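Local atomic coordinates of DNA-dependent metalloprotease SPRTN (Homo sapiens, PDB entry 6MDX), a protein that cleaves proteins covalently cross-linked to DNA, acting during DNA synthesis as a DNA-dependent zinc metalloprotease whose catalytic domain and adjoining zinc-binding region are found in this chain. Residues Leu2-Ala7 against Thr116-Thr121; Asp27-Gly32 against His110-Leu115; Ala36-Trp41 against Met58-Leu63; Ser42-Leu47 against Arg147-Gly152. One frame throughout, in Å; residues are numbered along the deposited sequence.

Contact 1 (Leu2-Ala7 against Thr116-Thr121)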
# COMPACT_ATOMS: atom_id res chain seq x y z
N LEU A 2 -12.75 -10.16 -17.65
CA LEU A 2 -11.90 -9.71 -16.52
C LEU A 2 -12.55 -8.56 -15.75
O LEU A 2 -11.96 -8.08 -14.80
CB LEU A 2 -10.54 -9.29 -17.08
CG LEU A 2 -9.68 -10.42 -17.63
CD1 LEU A 2 -8.35 -9.89 -18.16
CD2 LEU A 2 -9.42 -11.51 -16.60
N SER A 3 -13.72 -8.10 -16.18
CA SER A 3 -14.51 -7.06 -15.51
C SER A 3 -14.70 -7.36 -14.02
O SER A 3 -15.00 -8.48 -13.62
CB SER A 3 -15.85 -6.85 -16.15
OG SER A 3 -16.50 -5.76 -15.52
N LEU A 4 -14.48 -6.33 -13.21
CA LEU A 4 -14.62 -6.41 -11.73
C LEU A 4 -15.84 -5.63 -11.26
O LEU A 4 -16.27 -5.78 -10.09
CB LEU A 4 -13.38 -5.83 -11.04
CG LEU A 4 -12.05 -6.56 -11.22
CD1 LEU A 4 -10.91 -5.70 -10.67
CD2 LEU A 4 -12.06 -7.92 -10.57
N VAL A 5 -16.36 -4.74 -12.10
CA VAL A 5 -17.36 -3.80 -11.70
C VAL A 5 -18.76 -4.37 -11.96
O VAL A 5 -19.19 -4.43 -13.09
CB VAL A 5 -17.20 -2.44 -12.38
CG1 VAL A 5 -18.29 -1.46 -11.99
CG2 VAL A 5 -15.80 -1.89 -12.11
N ASP A 6 -19.48 -4.66 -10.87
CA ASP A 6 -20.92 -4.96 -10.92
C ASP A 6 -21.59 -4.28 -9.72
O ASP A 6 -20.97 -3.44 -9.07
CB ASP A 6 -21.18 -6.45 -10.91
CG ASP A 6 -20.86 -7.13 -9.59
OD1 ASP A 6 -20.36 -6.41 -8.67
OD2 ASP A 6 -21.10 -8.34 -9.50
N ALA A 7 -22.88 -4.61 -9.45
CA ALA A 7 -23.62 -3.96 -8.34
C ALA A 7 -22.93 -4.18 -6.99
O ALA A 7 -22.93 -3.28 -6.12
CB ALA A 7 -25.05 -4.43 -8.29
N THR A 116 -10.46 -4.11 -16.33
CA THR A 116 -11.38 -4.47 -15.24
C THR A 116 -12.53 -3.47 -15.12
O THR A 116 -13.54 -3.81 -14.48
CB THR A 116 -10.66 -4.52 -13.89
OG1 THR A 116 -10.13 -3.22 -13.57
CG2 THR A 116 -9.53 -5.53 -13.83
N GLY A 117 -12.36 -2.22 -15.57
CA GLY A 117 -13.34 -1.19 -15.24
C GLY A 117 -13.13 -0.50 -13.89
O GLY A 117 -13.87 0.42 -13.56
N ALA A 118 -12.12 -0.95 -13.16
CA ALA A 118 -11.74 -0.40 -11.85
C ALA A 118 -11.11 0.98 -12.01
O ALA A 118 -10.84 1.45 -13.14
CB ALA A 118 -10.75 -1.34 -11.18
N ASN A 119 -10.81 1.59 -10.85
CA ASN A 119 -10.26 2.95 -10.76
C ASN A 119 -9.11 2.97 -9.75
O ASN A 119 -9.14 3.70 -8.72
CB ASN A 119 -11.33 4.00 -10.46
CG ASN A 119 -10.80 5.40 -10.72
OD1 ASN A 119 -10.27 5.66 -11.79
ND2 ASN A 119 -10.86 6.24 -9.71
N ILE A 120 -8.08 2.15 -9.98
CA ILE A 120 -6.83 2.25 -9.26
C ILE A 120 -6.33 3.67 -9.50
O ILE A 120 -6.45 4.17 -10.62
CB ILE A 120 -5.80 1.23 -9.77
CG1 ILE A 120 -6.35 -0.19 -9.69
CG2 ILE A 120 -4.46 1.36 -9.07
CD1 ILE A 120 -5.63 -1.13 -10.58
N THR A 121 -5.83 4.31 -8.44
CA THR A 121 -5.31 5.69 -8.58
C THR A 121 -3.94 5.80 -7.93
O THR A 121 -3.56 4.94 -7.14
CB THR A 121 -6.30 6.69 -7.99
OG1 THR A 121 -6.56 6.33 -6.63
CG2 THR A 121 -7.59 6.74 -8.77
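L4 and T116 meet twice, through the backbone and through their side chains. The amide of L4 gives a nearly straight hydrogen bond to the carbonyl of T116 (L4 N to T116 O 3.0 Å, 175° at the hydrogen), arriving in the carbonyl plane on a lone pair. The same oxygen takes a CA-H...O contact from S3, whose CA lies 3.5 Å from T116 O. Beyond the backbone, the side chains of L4 and T116 lie side by side and point the same way. L4 is modelled in two conformers; in the one described, CD1 sits only 3.4 Å from T116 CB, so the exact fit of this branch is doubtful. The neighbouring V5 turns its CG2 branch to G117 O, at 3.3 Å. G117 leaves the helix with positive phi (85°), where a CB would jam against the carbonyl O of T116 and crowd V5 CG2, so glycine suits both the turn and the contact. Behind this shell, T116 is held by its hydroxyl: with chi1 at 63°, OG1 lies between the backbone N and the carbonyl carbon, accepts from A118 N at 3.0 Å in an ST turn, and is also bonded to I112 O. That leaves the methyl CG2 facing L2 O, 3.7 Å away. The N-terminal segment thus crosses the C-terminal end of helix 103-116, with L4 also packing on F25 of helix 18-29 and V77 of helix 73-91; farther along, T121 O bonds to ND1 of the zinc ligand H82 on helix 73-91.

Contact 2 (Asp27-Gly32 against His110-Leu115)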
# COMPACT_ATOMS: atom_id res chain seq x y z
N ASP A 27 -2.64 -14.09 -11.23
CA ASP A 27 -2.91 -14.88 -12.47
C ASP A 27 -3.42 -13.95 -13.57
O ASP A 27 -2.96 -14.07 -14.75
CB ASP A 27 -3.87 -16.05 -12.18
CG ASP A 27 -4.32 -16.83 -13.41
OD1 ASP A 27 -3.42 -17.25 -14.12
OD2 ASP A 27 -5.54 -16.89 -13.69
N GLN A 28 -4.40 -13.10 -13.27
CA GLN A 28 -5.19 -12.35 -14.29
C GLN A 28 -4.44 -11.09 -14.73
O GLN A 28 -4.59 -10.66 -15.88
CB GLN A 28 -6.59 -11.98 -13.81
CG GLN A 28 -7.49 -13.20 -13.64
CD GLN A 28 -8.88 -12.75 -13.34
OE1 GLN A 28 -9.08 -11.77 -12.66
NE2 GLN A 28 -9.86 -13.50 -13.81
N PHE A 29 -3.68 -10.46 -13.82
CA PHE A 29 -3.11 -9.14 -14.15
C PHE A 29 -1.59 -9.04 -14.13
O PHE A 29 -1.06 -8.00 -14.58
CB PHE A 29 -3.74 -8.09 -13.24
CG PHE A 29 -5.23 -8.11 -13.33
CD1 PHE A 29 -5.87 -7.92 -14.54
CD2 PHE A 29 -6.00 -8.43 -12.23
CE1 PHE A 29 -7.25 -8.00 -14.63
CE2 PHE A 29 -7.38 -8.53 -12.33
CZ PHE A 29 -8.00 -8.32 -13.54
N PHE A 30 -0.85 -9.97 -13.51
CA PHE A 30 0.59 -9.86 -13.33
C PHE A 30 1.34 -11.09 -13.85
O PHE A 30 2.46 -11.26 -13.52
CB PHE A 30 0.93 -9.62 -11.86
CG PHE A 30 0.35 -8.32 -11.34
CD1 PHE A 30 1.01 -7.12 -11.63
CD2 PHE A 30 -0.85 -8.28 -10.64
CE1 PHE A 30 0.44 -5.92 -11.23
CE2 PHE A 30 -1.39 -7.07 -10.22
CZ PHE A 30 -0.70 -5.91 -10.48
N TRP A 31 0.68 -11.81 -14.79
CA TRP A 31 1.35 -12.86 -15.60
C TRP A 31 1.97 -13.93 -14.69
O TRP A 31 2.95 -14.61 -15.04
CB TRP A 31 2.35 -12.21 -16.56
CG TRP A 31 1.77 -11.10 -17.39
CD1 TRP A 31 1.02 -11.20 -18.53
CD2 TRP A 31 1.94 -9.71 -17.14
NE1 TRP A 31 0.74 -9.96 -19.05
CE2 TRP A 31 1.31 -9.02 -18.20
CE3 TRP A 31 2.62 -8.99 -16.14
CZ2 TRP A 31 1.23 -7.65 -18.24
CZ3 TRP A 31 2.57 -7.60 -16.21
CH2 TRP A 31 1.92 -6.95 -17.26
N GLY A 32 1.41 -14.09 -13.49
CA GLY A 32 1.92 -15.06 -12.54
C GLY A 32 3.21 -14.69 -11.81
O GLY A 32 3.75 -15.47 -11.03
N HIS A 110 -3.18 2.01 -15.56
CA HIS A 110 -4.10 2.24 -16.74
C HIS A 110 -4.52 0.90 -17.34
O HIS A 110 -5.72 0.67 -17.64
CB HIS A 110 -3.43 3.15 -17.78
CG HIS A 110 -4.39 3.53 -18.85
ND1 HIS A 110 -5.01 4.77 -18.89
CD2 HIS A 110 -4.81 2.84 -19.93
CE1 HIS A 110 -5.78 4.81 -19.99
NE2 HIS A 110 -5.66 3.65 -20.66
N ARG A 111 -3.56 0.02 -17.50
CA ARG A 111 -3.83 -1.30 -18.12
C ARG A 111 -4.89 -2.08 -17.33
O ARG A 111 -5.87 -2.62 -17.87
CB ARG A 111 -2.53 -2.09 -18.31
CG ARG A 111 -2.72 -3.57 -18.61
CD ARG A 111 -1.39 -4.26 -18.74
NE ARG A 111 -0.64 -4.40 -17.50
CZ ARG A 111 -0.87 -5.40 -16.59
NH1 ARG A 111 -1.82 -6.31 -16.76
NH2 ARG A 111 -0.25 -5.29 -15.43
N ILE A 112 -4.66 -2.20 -16.00
CA ILE A 112 -5.59 -2.98 -15.19
C ILE A 112 -6.95 -2.30 -15.10
O ILE A 112 -7.96 -2.99 -15.14
CB ILE A 112 -4.95 -3.28 -13.82
CG1 ILE A 112 -3.66 -4.11 -14.00
CG2 ILE A 112 -5.96 -3.93 -12.88
CD1 ILE A 112 -2.82 -4.26 -12.72
N ASN A 113 -7.01 -0.95 -15.00
CA ASN A 113 -8.25 -0.26 -15.03
C ASN A 113 -9.01 -0.56 -16.35
O ASN A 113 -10.19 -0.71 -16.34
CB ASN A 113 -8.04 1.23 -14.82
CG ASN A 113 -7.68 1.59 -13.39
OD1 ASN A 113 -7.84 0.78 -12.49
ND2 ASN A 113 -7.23 2.84 -13.19
N SER A 114 -8.27 -0.58 -17.48
CA SER A 114 -8.85 -0.86 -18.78
C SER A 114 -9.45 -2.26 -18.82
O SER A 114 -10.58 -2.43 -19.31
CB SER A 114 -7.83 -0.71 -19.84
OG SER A 114 -8.36 -1.07 -21.12
N LEU A 115 -8.71 -3.23 -18.29
CA LEU A 115 -9.17 -4.63 -18.31
C LEU A 115 -10.39 -4.84 -17.43
O LEU A 115 -11.28 -5.66 -17.74
CB LEU A 115 -8.04 -5.54 -17.87
CG LEU A 115 -6.82 -5.65 -18.78
CD1 LEU A 115 -5.64 -6.31 -18.10
CD2 LEU A 115 -7.21 -6.38 -20.08
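F29 and I112 bring their CA atoms to 6.7 Å where the end of helix 18-29 faces helix 103-116. F30 is the first residue to leave helical geometry; W31 follows with positive phi (57°), and its indole reaches R111. Helix 103-116 answers with R111, bent at chi3, which grips F29 O end-on with both terminal nitrogens. R111 NH2 comes nearly along the C=O axis at 3.0 Å from F29 O, and R111 NH1 stands 2.9 Å from the same oxygen, tilted from its carbonyl plane. W31 CH2 lies over the centre of one guanidinium face, 3.3 Å from R111 CZ, with the planes 36° apart; I112 CG1 lies toward the rim of the opposite face. NH2 has a second partner in H108 ND1. Replacing R111 with a leucine would probably leave F29 O without its two donors and the indole of W31 freer to turn. F30 CZ meets I112 CD1 at 3.5 Å, while the F29 ring takes I112 CG2 over one face and L115 CD1 near its edge. An arginine of one helix thus holds the last residue of another by its carbonyl, within the zincin-type SprT domain; F30 also packs on helix 73-91, which carries the HExxH zinc motif.

Contact 3 (Ala36-Trp41 against Met58-Leu63)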
# COMPACT_ATOMS: atom_id res chain seq x y z
N ALA A 36 5.97 -15.27 -5.23
CA ALA A 36 6.76 -15.22 -3.99
C ALA A 36 6.41 -14.03 -3.07
O ALA A 36 7.10 -13.77 -2.07
CB ALA A 36 8.22 -15.13 -4.35
N VAL A 37 5.41 -13.23 -3.44
CA VAL A 37 4.98 -12.07 -2.63
C VAL A 37 3.95 -12.55 -1.62
O VAL A 37 3.05 -13.33 -1.92
CB VAL A 37 4.40 -10.98 -3.56
CG1 VAL A 37 3.80 -9.83 -2.77
CG2 VAL A 37 5.45 -10.49 -4.54
N GLU A 38 4.12 -12.07 -0.38
CA GLU A 38 3.32 -12.43 0.78
C GLU A 38 2.30 -11.30 1.02
O GLU A 38 2.74 -10.19 1.20
CB GLU A 38 4.25 -12.51 1.98
CG GLU A 38 3.51 -12.68 3.31
CD GLU A 38 4.40 -12.45 4.52
OE1 GLU A 38 4.36 -13.33 5.45
OE2 GLU A 38 5.14 -11.44 4.55
N VAL A 39 1.02 -11.59 1.00
CA VAL A 39 0.01 -10.58 1.31
C VAL A 39 -0.72 -11.00 2.58
O VAL A 39 -1.13 -12.14 2.73
CB VAL A 39 -1.00 -10.33 0.18
CG1 VAL A 39 -2.01 -11.46 -0.00
CG2 VAL A 39 -1.75 -9.03 0.44
N LYS A 40 -0.87 -10.07 3.53
CA LYS A 40 -1.59 -10.34 4.77
C LYS A 40 -2.38 -9.12 5.22
O LYS A 40 -1.99 -8.00 4.90
CB LYS A 40 -0.62 -10.74 5.90
CG LYS A 40 0.12 -12.05 5.64
CD LYS A 40 1.09 -12.42 6.70
CE LYS A 40 1.69 -13.80 6.48
NZ LYS A 40 0.72 -14.90 6.73
N TRP A 41 -3.45 -9.38 6.00
CA TRP A 41 -4.10 -8.38 6.78
C TRP A 41 -3.18 -7.96 7.91
O TRP A 41 -2.41 -8.75 8.47
CB TRP A 41 -5.40 -8.88 7.37
CG TRP A 41 -6.51 -9.12 6.40
CD1 TRP A 41 -6.97 -10.34 5.97
CD2 TRP A 41 -7.34 -8.15 5.78
NE1 TRP A 41 -8.04 -10.18 5.13
CE2 TRP A 41 -8.28 -8.84 4.99
CE3 TRP A 41 -7.36 -6.75 5.77
CZ2 TRP A 41 -9.21 -8.17 4.21
CZ3 TRP A 41 -8.34 -6.09 5.06
CH2 TRP A 41 -9.23 -6.80 4.27
N MSE A 58 12.42 -10.76 -1.81
CA MSE A 58 11.16 -11.02 -1.08
C MSE A 58 10.43 -9.71 -0.88
O MSE A 58 11.05 -8.72 -0.52
CB MSE A 58 11.32 -11.63 0.31
CG MSE A 58 12.28 -12.82 0.34
SE MSE A 58 11.53 -14.39 -0.58
CE MSE A 58 13.24 -15.12 -1.25
N CYS A 59 9.13 -9.73 -1.12
CA CYS A 59 8.28 -8.57 -1.03
C CYS A 59 7.04 -8.94 -0.24
O CYS A 59 6.49 -10.02 -0.41
CB CYS A 59 7.92 -8.11 -2.44
SG CYS A 59 6.86 -6.66 -2.47
N SER A 60 6.58 -8.01 0.64
CA SER A 60 5.42 -8.27 1.44
C SER A 60 4.44 -7.11 1.27
O SER A 60 4.87 -5.96 1.12
CB SER A 60 5.77 -8.45 2.90
OG SER A 60 6.62 -7.41 3.34
N ILE A 61 3.16 -7.46 1.24
CA ILE A 61 2.08 -6.50 1.19
C ILE A 61 1.27 -6.67 2.47
O ILE A 61 0.85 -7.75 2.87
CB ILE A 61 1.22 -6.68 -0.06
CG1 ILE A 61 2.05 -6.42 -1.32
CG2 ILE A 61 -0.03 -5.82 -0.01
CD1 ILE A 61 1.30 -6.80 -2.59
N ARG A 62 0.86 -5.53 3.06
CA ARG A 62 -0.10 -5.56 4.17
C ARG A 62 -1.28 -4.64 3.88
O ARG A 62 -1.05 -3.51 3.36
CB ARG A 62 0.57 -5.07 5.45
CG ARG A 62 1.73 -5.95 5.90
CD ARG A 62 1.26 -7.35 6.25
NE ARG A 62 2.38 -8.19 6.65
CZ ARG A 62 2.99 -9.08 5.89
NH1 ARG A 62 4.01 -9.75 6.42
NH2 ARG A 62 2.62 -9.31 4.61
N LEU A 63 -2.48 -5.10 4.24
CA LEU A 63 -3.69 -4.32 4.12
C LEU A 63 -4.30 -4.06 5.49
O LEU A 63 -4.36 -4.96 6.31
CB LEU A 63 -4.67 -5.11 3.26
CG LEU A 63 -4.17 -5.34 1.84
CD1 LEU A 63 -5.11 -6.25 1.12
CD2 LEU A 63 -4.04 -4.01 1.08
O HOH W 1 8.07 -12.68 0.29
O HOH W 2 8.53 -11.65 -3.08
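E38 to W41 pair with S60 to L63 as parallel strands, at 21° between the short strand axes, joining the outermost strand 38-42 to the central strand 59-64 of the mixed three-stranded sheet of the SprT protease domain. At the start, two waters link A36 to C59: one donates to both A36 O and C59 O, the other accepts from C59 N and donates weakly to A36 O. V37 follows with CG1 3.9 Å from I61 CD1, and I61 in turn touches the catalytic E83. E38 sets the ladder going, its N bonding C59 O and its O receiving I61 N at 2.8 Å. Its side chain, CG anti to the backbone N (chi1 171°) and extended beyond, reaches along the sheet to R62, forming a salt bridge with E38 OE2 2.8 Å from R62 NH1. The two flat groups are steeply turned, and R62 NH1, with OE2 in its guanidinium plane, meets OE2 from above the carboxylate plane. On the other face, beside I61 and L63, V39 in the conformer described sets CG2 3.7 Å from I61 CG2 and packs on F22 of helix 18-29. K40 N bonds I61 O, while K40 O receives L63 N; its aliphatic chain lies over one face of the R62 guanidinium. W41 then sets CE3 against L63 CB, beside L18 and L76 of two helices. The arginine is fixed within its own strand as well: R62 NH2 donates to I61 O at 2.9 Å from above the carbonyl plane, so that oxygen serves both this nitrogen and K40 N.

Contact 4 (Ser42-Leu47 against Arg147-Gly152). With nucleotides of chain B.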
# COMPACT_ATOMS: atom_id res chain seq x y z
N SER A 42 -3.31 -6.67 8.26
CA SER A 42 -2.76 -6.12 9.50
C SER A 42 -3.93 -5.68 10.38
O SER A 42 -4.73 -4.87 9.96
CB SER A 42 -1.82 -5.02 9.21
OG SER A 42 -1.49 -4.38 10.45
N VAL A 43 -4.03 -6.17 11.61
CA VAL A 43 -5.21 -5.80 12.42
C VAL A 43 -4.96 -4.48 13.16
O VAL A 43 -5.95 -3.83 13.53
CB VAL A 43 -5.67 -6.90 13.40
CG1 VAL A 43 -5.92 -8.21 12.68
CG2 VAL A 43 -4.69 -7.08 14.55
N ARG A 44 -3.72 -4.04 13.33
CA ARG A 44 -3.48 -2.76 14.01
C ARG A 44 -3.06 -1.58 13.12
O ARG A 44 -2.99 -0.44 13.61
CB ARG A 44 -2.40 -2.83 15.09
CG ARG A 44 -2.84 -3.53 16.37
CD ARG A 44 -1.63 -3.63 17.31
NE ARG A 44 -1.11 -2.35 17.78
CZ ARG A 44 0.09 -2.17 18.30
NH1 ARG A 44 0.93 -3.21 18.36
NH2 ARG A 44 0.44 -0.98 18.77
N MSE A 45 -2.70 -1.83 11.85
CA MSE A 45 -2.27 -0.78 10.99
C MSE A 45 -3.45 0.17 10.73
O MSE A 45 -4.47 -0.27 10.22
CB MSE A 45 -1.72 -1.28 9.63
CG MSE A 45 -1.18 -0.09 8.84
SE MSE A 45 -0.18 -0.72 7.29
CE MSE A 45 -1.63 -1.51 6.31
N THR A 46 -3.27 1.44 11.10
CA THR A 46 -4.24 2.51 10.82
C THR A 46 -3.60 3.69 10.08
O THR A 46 -4.34 4.54 9.56
CB THR A 46 -4.89 3.05 12.10
OG1 THR A 46 -3.86 3.66 12.88
CG2 THR A 46 -5.60 1.97 12.86
N LEU A 47 -2.26 3.79 9.98
CA LEU A 47 -1.62 4.92 9.38
C LEU A 47 -1.78 4.91 7.85
O LEU A 47 -1.71 5.95 7.23
CB LEU A 47 -0.15 4.88 9.80
CG LEU A 47 0.62 6.17 9.82
CD1 LEU A 47 -0.09 7.21 10.68
CD2 LEU A 47 2.04 5.92 10.33
N ARG A 147 8.29 -3.70 10.44
CA ARG A 147 7.81 -3.79 11.77
C ARG A 147 6.42 -3.20 11.83
O ARG A 147 6.21 -2.02 11.56
CB ARG A 147 8.73 -3.09 12.77
CG ARG A 147 10.12 -3.68 12.82
CD ARG A 147 10.96 -3.04 13.89
NE ARG A 147 12.34 -3.42 13.66
CZ ARG A 147 13.39 -2.80 14.20
NH1 ARG A 147 13.19 -1.83 15.08
NH2 ARG A 147 14.62 -3.17 13.87
N PRO A 148 5.45 -4.00 12.24
CA PRO A 148 4.12 -3.48 12.53
C PRO A 148 4.19 -2.61 13.78
O PRO A 148 5.12 -2.78 14.60
CB PRO A 148 3.31 -4.75 12.78
CG PRO A 148 4.33 -5.65 13.40
CD PRO A 148 5.57 -5.45 12.57
N PRO A 149 3.22 -1.69 13.97
CA PRO A 149 2.08 -1.39 13.13
C PRO A 149 2.30 -0.20 12.17
O PRO A 149 1.34 0.15 11.46
CB PRO A 149 1.03 -0.98 14.15
CG PRO A 149 1.80 -0.30 15.21
CD PRO A 149 3.12 -1.03 15.26
N TYR A 150 3.50 0.41 12.18
CA TYR A 150 3.75 1.61 11.37
C TYR A 150 4.49 1.31 10.07
O TYR A 150 4.50 2.13 9.12
CB TYR A 150 4.54 2.62 12.20
CG TYR A 150 3.85 3.02 13.47
CD1 TYR A 150 2.60 3.60 13.41
CD2 TYR A 150 4.38 2.69 14.69
CE1 TYR A 150 1.91 3.90 14.57
CE2 TYR A 150 3.71 3.00 15.86
CZ TYR A 150 2.48 3.62 15.80
OH TYR A 150 1.81 3.93 16.94
N TYR A 151 5.24 0.18 9.99
CA TYR A 151 5.97 -0.20 8.80
C TYR A 151 6.84 0.92 8.23
O TYR A 151 6.97 1.10 7.03
CB TYR A 151 4.99 -0.73 7.75
CG TYR A 151 4.25 -1.98 8.20
CD1 TYR A 151 4.87 -3.21 8.18
CD2 TYR A 151 2.99 -1.91 8.74
CE1 TYR A 151 4.21 -4.34 8.64
CE2 TYR A 151 2.32 -3.03 9.21
CZ TYR A 151 2.93 -4.26 9.15
OH TYR A 151 2.27 -5.38 9.59
N GLY A 152 7.52 1.62 9.15
CA GLY A 152 8.52 2.64 8.79
C GLY A 152 7.94 4.04 8.57
O GLY A 152 8.71 4.94 8.40
P DC B 2 4.07 10.75 15.70
OP1 DC B 2 5.33 11.06 16.45
OP2 DC B 2 3.92 11.28 14.30
O5' DC B 2 3.99 9.14 15.75
C5' DC B 2 2.76 8.39 15.82
C4' DC B 2 2.96 7.11 16.60
O4' DC B 2 3.99 6.28 16.01
C3' DC B 2 3.36 7.30 18.07
O3' DC B 2 2.51 6.54 18.93
C2' DC B 2 4.79 6.80 18.14
C1' DC B 2 4.82 5.76 17.05
N1 DC B 2 6.14 5.44 16.47
C2 DC B 2 6.87 4.37 17.02
O2 DC B 2 6.44 3.81 18.03
N3 DC B 2 8.04 4.02 16.45
C4 DC B 2 8.47 4.66 15.36
N4 DC B 2 9.65 4.29 14.84
C5 DC B 2 7.73 5.73 14.77
C6 DC B 2 6.58 6.07 15.34
O HOH W 3 0.31 -6.00 11.25
O HOH W 4 -0.56 2.18 12.00
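Y150 meets L47 on one side and, as part of the DNA-contacting surface, a nucleotide of chain B on another. Its CB points away from segment 42-47, but chi1 at -58°, with CG anti to the carbonyl carbon, swings the ring back. CD1 then touches L47 CD2 at 3.9 Å, and CD2 approaches the base at N1 of DC2 of chain B. Farther out, CZ lies 3.1 Å from O4' of DC2 of chain B, whose sugar oxygen stands over one ring face toward the rim, while P149 CG covers the centre of the opposite face. At the tip, OH takes a weak hydrogen bond from O3' of DC2 of chain B at 3.4 Å. An alanine here would take away the ring between P149 and the deoxyribose, and the nucleotide would probably be held less firmly against this loop. P149, entered by a cis peptide bond, also presents CG to one face of the R44 guanidinium, 3.9 Å from NH2. Next, selenomethionine M45 sets SE obliquely 3.7 Å from Y151 CD2, a Met-aromatic contact. Water bridges the polar atoms: one lies 2.6 Å from both S42 OG and Y151 OH, and another accepts from T46 N and donates to P149 O. S42 OG receives M45 N in an ST motif. The contact joins the loop between strands 38-42 and 50-54 to the loop after strand 137-140: M45 and Y151 both pack on I51 of strand 50-54, while G152 is backbone hydrogen-bonded to C140, a ligand of the second zinc.

Starting at the N terminus, contact 1 ties segment 2-7 to 116-121 and closes the largest of the loops. Contact 2 lies within it in sequence and touches it in space, at I120 and N113 and at T116 and F29, joining helix 18-29 to helix 103-116. Contact 3 lies inside both loops, joining strands 38-42 and 59-64 in a short closure. Contact 4 starts at 42-47, from the last residue of the first strand of contact 3, and ends at 147-152, so it crosses all three. It touches contact 3, where L63 O meets S42 N, and links the protease core with the zinc-binding part, on the opposite side of the chain's centre from contacts 1 and 2.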